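Tyrosine--tRNA ligase (Pyrococcus horikoshii, PDB 2CYC) binds tyrosine and probably attaches it to tRNA(Tyr) in two steps, first activating it with ATP to tyrosyl-adenylate. Local coordinates at residues A[50-55]-A[294-299]; A[56-61]-A[68-73]. All coordinates share one frame; numbering follows the deposited sequence.

Both interactions use one helix, 48-63, at successive positions. In interaction 1 its residues 50-55 meet the end of helix 288-297. In interaction 2 its residues 56-61 pack on strand 69-72. Interaction 2 is nested in sequence inside the long span closed by interaction 1, and the two centres lie 13 Å apart. They meet at R299, whose CD is 3.4 Å from A56 CB. R299 NH1 also makes a long, weak ion pair with D60 OD1. Interaction 2 carries F71 and A73 into the pocket of the bound tyrosine. Interaction 1 is farther from the ligand, with the M53 side chain about 12 Å from it.

Interaction 1 of 2, residues A[50-55]-A[294-299]; sequences TGLMAG and EYIIFR
L52 and I296 mark the nearest approach of the two helical segments, with their CA atoms 7.7 Å apart. This leaves room for side chains between the backbones, and the contact is made mostly by apolar groups. L52 points at the other helix and meets I296 methyl to methyl. Its CD1 lies 4.0 Å from I296 CD1, and the two side chains pass each other obliquely. M53 reaches across by a bent route. Its chain turns at chi2 (-65°) and again at chi3 (95°), which swings the terminal methyl towards 294-299. CE then sits 3.8 Å from I296 CG1 and 3.5 Å from the backbone carbonyl O of Y295. The latter is a van der Waals contact. One step back along the chain, M53 SD lies 4.1 Å from Y295 CB. M53 crosses both Y295 and I296 at about a right angle, so its end fits against the base of one and the CG1 branch of the other. Y295 contributes its CB here, while its ring leads away and stacks on H224. E294 CG lies on one face of that ring, 4.0 Å above the plane and offset toward the rim. The same cluster extends to L350, which L52 touches, to Y346, which I296 touches, and to P14, which M53 touches. Helix 48-63 follows strand 36-40 of the sheet's parallel core. Helix 288-297 comes after the KMSKS region. The contact is consistent with a junction between the Rossmann-type catalytic domain and the C-terminal helical domain, as in related tyrosyl-tRNA synthetases.

Interaction 2 of 2, residues A[56-61]-A[68-73]; sequences AKIADF and TRVFLA. With TYR (tyrosine), chain C.
T68 places its methyl group against helix segment 56-61, where it meets two residues. T68 CG2 is 3.7 Å from F61 CB and 3.8 Å from the backbone O of I58. With chi1 at 62°, T68 CG2 is anti to the carbonyl carbon and faces the helix, while T68 OG1 lies 3.9 Å from I58 CG2. The other branch of I58 runs further along the strand, and its CD1 meets V70 CG2 at 4.0 Å, the side chains crossing at about a right angle. At the far end of 68-73, the side chains of F71 and A73 reach the bound tyrosine. F71 CE2 is 3.6 Å from the ligand OH, and A73 CB is 3.5 Å from ligand CD2. Were F71 replaced by alanine, the phenol end of the ligand would probably lose this neighbour and a gap would open beside it. On the helix, K57 NZ forms a salt bridge with D60 OD2 at 2.7 Å, met on the anti side of the carboxylate and 17° out of its plane. K57 NZ also hydrogen-bonds to the backbone O atoms of L9, V10 and K12, so four acceptors share its three hydrogens. D60 OD1 pairs with K12. I58 further touches I106 of helix 87-108 and H36 at the start of strand 36-40. Strand 69-72 runs parallel to and between strands 36-40 and 117-120. Helix 48-63 is the connection from 36-40 to 69-72, making a beta-alpha-beta unit of the Rossmann-type sheet.

Interaction 1 of 2, residues A[50-55]-A[294-299]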
loop_
_atom_site.group_PDB
_atom_site.type_symbol
_atom_site.label_atom_id
_atom_site.label_comp_id
_atom_site.label_asym_id
_atom_site.label_seq_id
_atom_site.Cartn_x
_atom_site.Cartn_y
_atom_site.Cartn_z
ATOM N N THR A 50 -21.644 -4.909 -18.156
ATOM C CA THR A 50 -21.640 -4.610 -16.726
ATOM C C THR A 50 -22.972 -4.938 -16.051
ATOM O O THR A 50 -23.019 -5.648 -15.044
ATOM C CB THR A 50 -21.317 -3.127 -16.502
ATOM O OG1 THR A 50 -20.143 -2.794 -17.245
ATOM C CG2 THR A 50 -21.062 -2.834 -15.036
ATOM N N GLY A 51 -24.057 -4.422 -16.614
ATOM C CA GLY A 51 -25.354 -4.666 -16.020
ATOM C C GLY A 51 -25.952 -6.040 -16.251
ATOM O O GLY A 51 -26.274 -6.746 -15.287
ATOM N N LEU A 52 -26.091 -6.432 -17.519
ATOM C CA LEU A 52 -26.711 -7.712 -17.858
ATOM C C LEU A 52 -25.960 -8.976 -17.456
ATOM O O LEU A 52 -26.552 -9.883 -16.881
ATOM C CB LEU A 52 -27.036 -7.762 -19.359
ATOM C CG LEU A 52 -27.835 -6.555 -19.864
ATOM C CD1 LEU A 52 -28.468 -6.911 -21.199
ATOM C CD2 LEU A 52 -28.918 -6.161 -18.848
ATOM N N MET A 53 -24.670 -9.048 -17.747
ATOM C CA MET A 53 -23.918 -10.244 -17.398
ATOM C C MET A 53 -23.776 -10.387 -15.883
ATOM O O MET A 53 -23.992 -11.466 -15.337
ATOM C CB MET A 53 -22.553 -10.218 -18.087
ATOM C CG MET A 53 -22.662 -10.124 -19.614
ATOM S SD MET A 53 -23.439 -11.592 -20.385
ATOM C CE MET A 53 -25.143 -11.074 -20.502
ATOM N N ALA A 54 -23.421 -9.308 -15.198
ATOM C CA ALA A 54 -23.302 -9.370 -13.740
ATOM C C ALA A 54 -24.692 -9.628 -13.145
ATOM O O ALA A 54 -24.851 -10.414 -12.220
ATOM C CB ALA A 54 -22.743 -8.057 -13.197
ATOM N N GLY A 55 -25.695 -8.955 -13.700
ATOM C CA GLY A 55 -27.056 -9.108 -13.225
ATOM C C GLY A 55 -27.542 -10.527 -13.371
ATOM O O GLY A 55 -28.180 -11.063 -12.462
ATOM N N GLU A 294 -25.530 -15.096 -28.286
ATOM C CA GLU A 294 -25.235 -16.260 -27.474
ATOM C C GLU A 294 -25.363 -16.029 -25.973
ATOM O O GLU A 294 -25.993 -16.819 -25.282
ATOM C CB GLU A 294 -23.826 -16.783 -27.759
ATOM C CG GLU A 294 -23.523 -18.054 -26.957
ATOM C CD GLU A 294 -22.171 -18.648 -27.268
ATOM O OE1 GLU A 294 -21.896 -19.765 -26.787
ATOM O OE2 GLU A 294 -21.377 -17.999 -27.983
ATOM N N TYR A 295 -24.768 -14.948 -25.473
ATOM C CA TYR A 295 -24.782 -14.670 -24.039
ATOM C C TYR A 295 -25.964 -13.904 -23.451
ATOM O O TYR A 295 -26.188 -13.955 -22.247
ATOM C CB TYR A 295 -23.469 -13.994 -23.660
ATOM C CG TYR A 295 -22.317 -14.957 -23.761
ATOM C CD1 TYR A 295 -22.014 -15.820 -22.708
ATOM C CD2 TYR A 295 -21.565 -15.058 -24.939
ATOM C CE1 TYR A 295 -20.987 -16.764 -22.822
ATOM C CE2 TYR A 295 -20.540 -15.999 -25.066
ATOM C CZ TYR A 295 -20.258 -16.847 -24.004
ATOM O OH TYR A 295 -19.249 -17.778 -24.122
ATOM N N ILE A 296 -26.716 -13.197 -24.284
ATOM C CA ILE A 296 -27.875 -12.470 -23.784
ATOM C C ILE A 296 -29.152 -13.215 -24.170
ATOM O O ILE A 296 -29.841 -13.781 -23.313
ATOM C CB ILE A 296 -27.927 -11.012 -24.337
ATOM C CG1 ILE A 296 -26.680 -10.236 -23.881
ATOM C CG2 ILE A 296 -29.186 -10.305 -23.837
ATOM C CD1 ILE A 296 -26.661 -8.762 -24.297
ATOM N N ILE A 297 -29.441 -13.253 -25.467
ATOM C CA ILE A 297 -30.653 -13.902 -25.962
ATOM C C ILE A 297 -30.785 -15.392 -25.608
ATOM O O ILE A 297 -31.866 -15.842 -25.232
ATOM C CB ILE A 297 -30.777 -13.689 -27.491
ATOM C CG1 ILE A 297 -30.825 -12.177 -27.773
ATOM C CG2 ILE A 297 -32.030 -14.388 -28.026
ATOM C CD1 ILE A 297 -30.875 -11.789 -29.246
ATOM N N PHE A 298 -29.701 -16.155 -25.724
ATOM C CA PHE A 298 -29.754 -17.576 -25.374
ATOM C C PHE A 298 -29.061 -17.837 -24.045
ATOM O O PHE A 298 -28.415 -18.871 -23.859
ATOM C CB PHE A 298 -29.117 -18.448 -26.470
ATOM C CG PHE A 298 -29.913 -18.481 -27.734
ATOM C CD1 PHE A 298 -29.683 -17.551 -28.741
ATOM C CD2 PHE A 298 -30.971 -19.376 -27.874
ATOM C CE1 PHE A 298 -30.498 -17.503 -29.867
ATOM C CE2 PHE A 298 -31.793 -19.336 -28.993
ATOM C CZ PHE A 298 -31.557 -18.395 -29.992
ATOM N N ARG A 299 -29.181 -16.881 -23.128
ATOM C CA ARG A 299 -28.582 -17.030 -21.814
ATOM C C ARG A 299 -29.141 -18.313 -21.223
ATOM O O ARG A 299 -28.415 -19.108 -20.645
ATOM C CB ARG A 299 -28.950 -15.853 -20.916
ATOM C CG ARG A 299 -28.376 -15.988 -19.528
ATOM C CD ARG A 299 -28.589 -14.721 -18.772
ATOM N NE ARG A 299 -29.990 -14.503 -18.444
ATOM C CZ ARG A 299 -30.559 -14.914 -17.316
ATOM N NH1 ARG A 299 -29.845 -15.571 -16.412
ATOM N NH2 ARG A 299 -31.834 -14.637 -17.081
#

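Interaction 2 of 2, residues A[56-61]-A[68-73]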
loop_
_atom_site.group_PDB
_atom_site.type_symbol
_atom_site.label_atom_id
_atom_site.label_comp_id
_atom_site.label_asym_id
_atom_site.label_seq_id
_atom_site.Cartn_x
_atom_site.Cartn_y
_atom_site.Cartn_z
ATOM N N ALA A 56 -27.248 -11.140 -14.518
ATOM C CA ALA A 56 -27.649 -12.524 -14.751
ATOM C C ALA A 56 -27.027 -13.449 -13.696
ATOM O O ALA A 56 -27.714 -14.290 -13.125
ATOM C CB ALA A 56 -27.226 -12.960 -16.138
ATOM N N LYS A 57 -25.734 -13.290 -13.415
ATOM C CA LYS A 57 -25.104 -14.159 -12.420
ATOM C C LYS A 57 -25.645 -13.901 -11.013
ATOM O O LYS A 57 -25.847 -14.839 -10.237
ATOM C CB LYS A 57 -23.575 -14.002 -12.425
ATOM C CG LYS A 57 -22.884 -14.552 -13.671
ATOM C CD LYS A 57 -23.504 -15.883 -14.145
ATOM C CE LYS A 57 -23.421 -16.983 -13.082
ATOM N NZ LYS A 57 -24.214 -18.184 -13.478
ATOM N N ILE A 58 -25.871 -12.631 -10.680
ATOM C CA ILE A 58 -26.402 -12.312 -9.372
ATOM C C ILE A 58 -27.740 -13.044 -9.215
ATOM O O ILE A 58 -28.011 -13.641 -8.164
ATOM C CB ILE A 58 -26.558 -10.785 -9.209
ATOM C CG1 ILE A 58 -25.175 -10.165 -8.924
ATOM C CG2 ILE A 58 -27.521 -10.475 -8.085
ATOM C CD1 ILE A 58 -25.137 -8.636 -9.063
ATOM N N ALA A 59 -28.554 -13.033 -10.269
ATOM C CA ALA A 59 -29.843 -13.721 -10.238
ATOM C C ALA A 59 -29.630 -15.216 -10.019
ATOM O O ALA A 59 -30.323 -15.834 -9.206
ATOM C CB ALA A 59 -30.616 -13.487 -11.551
ATOM N N ASP A 60 -28.679 -15.799 -10.749
ATOM C CA ASP A 60 -28.394 -17.227 -10.602
ATOM C C ASP A 60 -27.943 -17.560 -9.188
ATOM O O ASP A 60 -28.394 -18.551 -8.597
ATOM C CB ASP A 60 -27.290 -17.686 -11.566
ATOM C CG ASP A 60 -27.692 -17.579 -13.022
ATOM O OD1 ASP A 60 -28.905 -17.616 -13.322
ATOM O OD2 ASP A 60 -26.787 -17.479 -13.873
ATOM N N PHE A 61 -27.041 -16.736 -8.654
ATOM C CA PHE A 61 -26.510 -16.977 -7.321
ATOM C C PHE A 61 -27.610 -16.954 -6.258
ATOM O O PHE A 61 -27.641 -17.819 -5.378
ATOM C CB PHE A 61 -25.396 -15.960 -6.976
ATOM C CG PHE A 61 -24.183 -16.031 -7.894
ATOM C CD1 PHE A 61 -23.764 -17.250 -8.436
ATOM C CD2 PHE A 61 -23.450 -14.883 -8.194
ATOM C CE1 PHE A 61 -22.630 -17.327 -9.262
ATOM C CE2 PHE A 61 -22.310 -14.942 -9.024
ATOM C CZ PHE A 61 -21.900 -16.171 -9.559
ATOM N N THR A 68 -25.930 -12.333 -2.144
ATOM C CA THR A 68 -25.290 -11.478 -3.127
ATOM C C THR A 68 -25.063 -10.029 -2.717
ATOM O O THR A 68 -25.864 -9.431 -1.985
ATOM C CB THR A 68 -26.092 -11.520 -4.446
ATOM O OG1 THR A 68 -27.422 -11.012 -4.233
ATOM C CG2 THR A 68 -26.183 -12.967 -4.942
ATOM N N ARG A 69 -23.969 -9.459 -3.220
ATOM C CA ARG A 69 -23.610 -8.078 -2.891
ATOM C C ARG A 69 -22.920 -7.344 -4.030
ATOM O O ARG A 69 -22.061 -7.912 -4.710
ATOM C CB ARG A 69 -22.679 -8.066 -1.668
ATOM C CG ARG A 69 -22.070 -6.695 -1.329
ATOM C CD ARG A 69 -21.136 -6.801 -0.136
ATOM N NE ARG A 69 -21.807 -7.405 1.015
ATOM C CZ ARG A 69 -21.238 -7.602 2.204
ATOM N NH1 ARG A 69 -21.934 -8.162 3.185
ATOM N NH2 ARG A 69 -19.980 -7.239 2.420
ATOM N N VAL A 70 -23.305 -6.085 -4.232
ATOM C CA VAL A 70 -22.690 -5.224 -5.245
ATOM C C VAL A 70 -21.793 -4.277 -4.436
ATOM O O VAL A 70 -22.258 -3.596 -3.518
ATOM C CB VAL A 70 -23.744 -4.403 -6.028
ATOM C CG1 VAL A 70 -23.060 -3.274 -6.812
ATOM C CG2 VAL A 70 -24.518 -5.320 -6.977
ATOM N N PHE A 71 -20.508 -4.269 -4.779
ATOM C CA PHE A 71 -19.482 -3.470 -4.115
ATOM C C PHE A 71 -19.112 -2.280 -5.013
ATOM O O PHE A 71 -18.576 -2.469 -6.113
ATOM C CB PHE A 71 -18.263 -4.376 -3.884
ATOM C CG PHE A 71 -17.174 -3.774 -3.034
ATOM C CD1 PHE A 71 -17.326 -3.665 -1.650
ATOM C CD2 PHE A 71 -15.952 -3.407 -3.607
ATOM C CE1 PHE A 71 -16.277 -3.210 -0.845
ATOM C CE2 PHE A 71 -14.891 -2.947 -2.813
ATOM C CZ PHE A 71 -15.057 -2.852 -1.425
ATOM N N LEU A 72 -19.407 -1.066 -4.539
ATOM C CA LEU A 72 -19.126 0.165 -5.281
ATOM C C LEU A 72 -17.727 0.626 -4.854
ATOM O O LEU A 72 -17.542 1.191 -3.767
ATOM C CB LEU A 72 -20.191 1.215 -4.939
ATOM C CG LEU A 72 -21.637 0.697 -5.022
ATOM C CD1 LEU A 72 -22.599 1.617 -4.264
ATOM C CD2 LEU A 72 -22.050 0.569 -6.477
ATOM N N ALA A 73 -16.749 0.369 -5.717
ATOM C CA ALA A 73 -15.343 0.671 -5.423
ATOM C C ALA A 73 -14.944 2.134 -5.578
ATOM O O ALA A 73 -14.224 2.479 -6.524
ATOM C CB ALA A 73 -14.450 -0.217 -6.300
HETATM N N TYR C . -11.102 -3.913 -10.524
HETATM C CA TYR C . -12.571 -3.934 -10.797
HETATM C C TYR C . -12.867 -3.336 -12.171
HETATM O O TYR C . -11.934 -2.773 -12.784
HETATM C CB TYR C . -13.322 -3.147 -9.711
HETATM C CG TYR C . -13.208 -3.761 -8.329
HETATM C CD1 TYR C . -13.686 -5.046 -8.073
HETATM C CD2 TYR C . -12.621 -3.056 -7.275
HETATM C CE1 TYR C . -13.578 -5.619 -6.793
HETATM C CE2 TYR C . -12.517 -3.611 -6.000
HETATM C CZ TYR C . -12.990 -4.891 -5.764
HETATM O OH TYR C . -12.870 -5.439 -4.499
HETATM O OXT TYR C . -14.027 -3.433 -12.615
#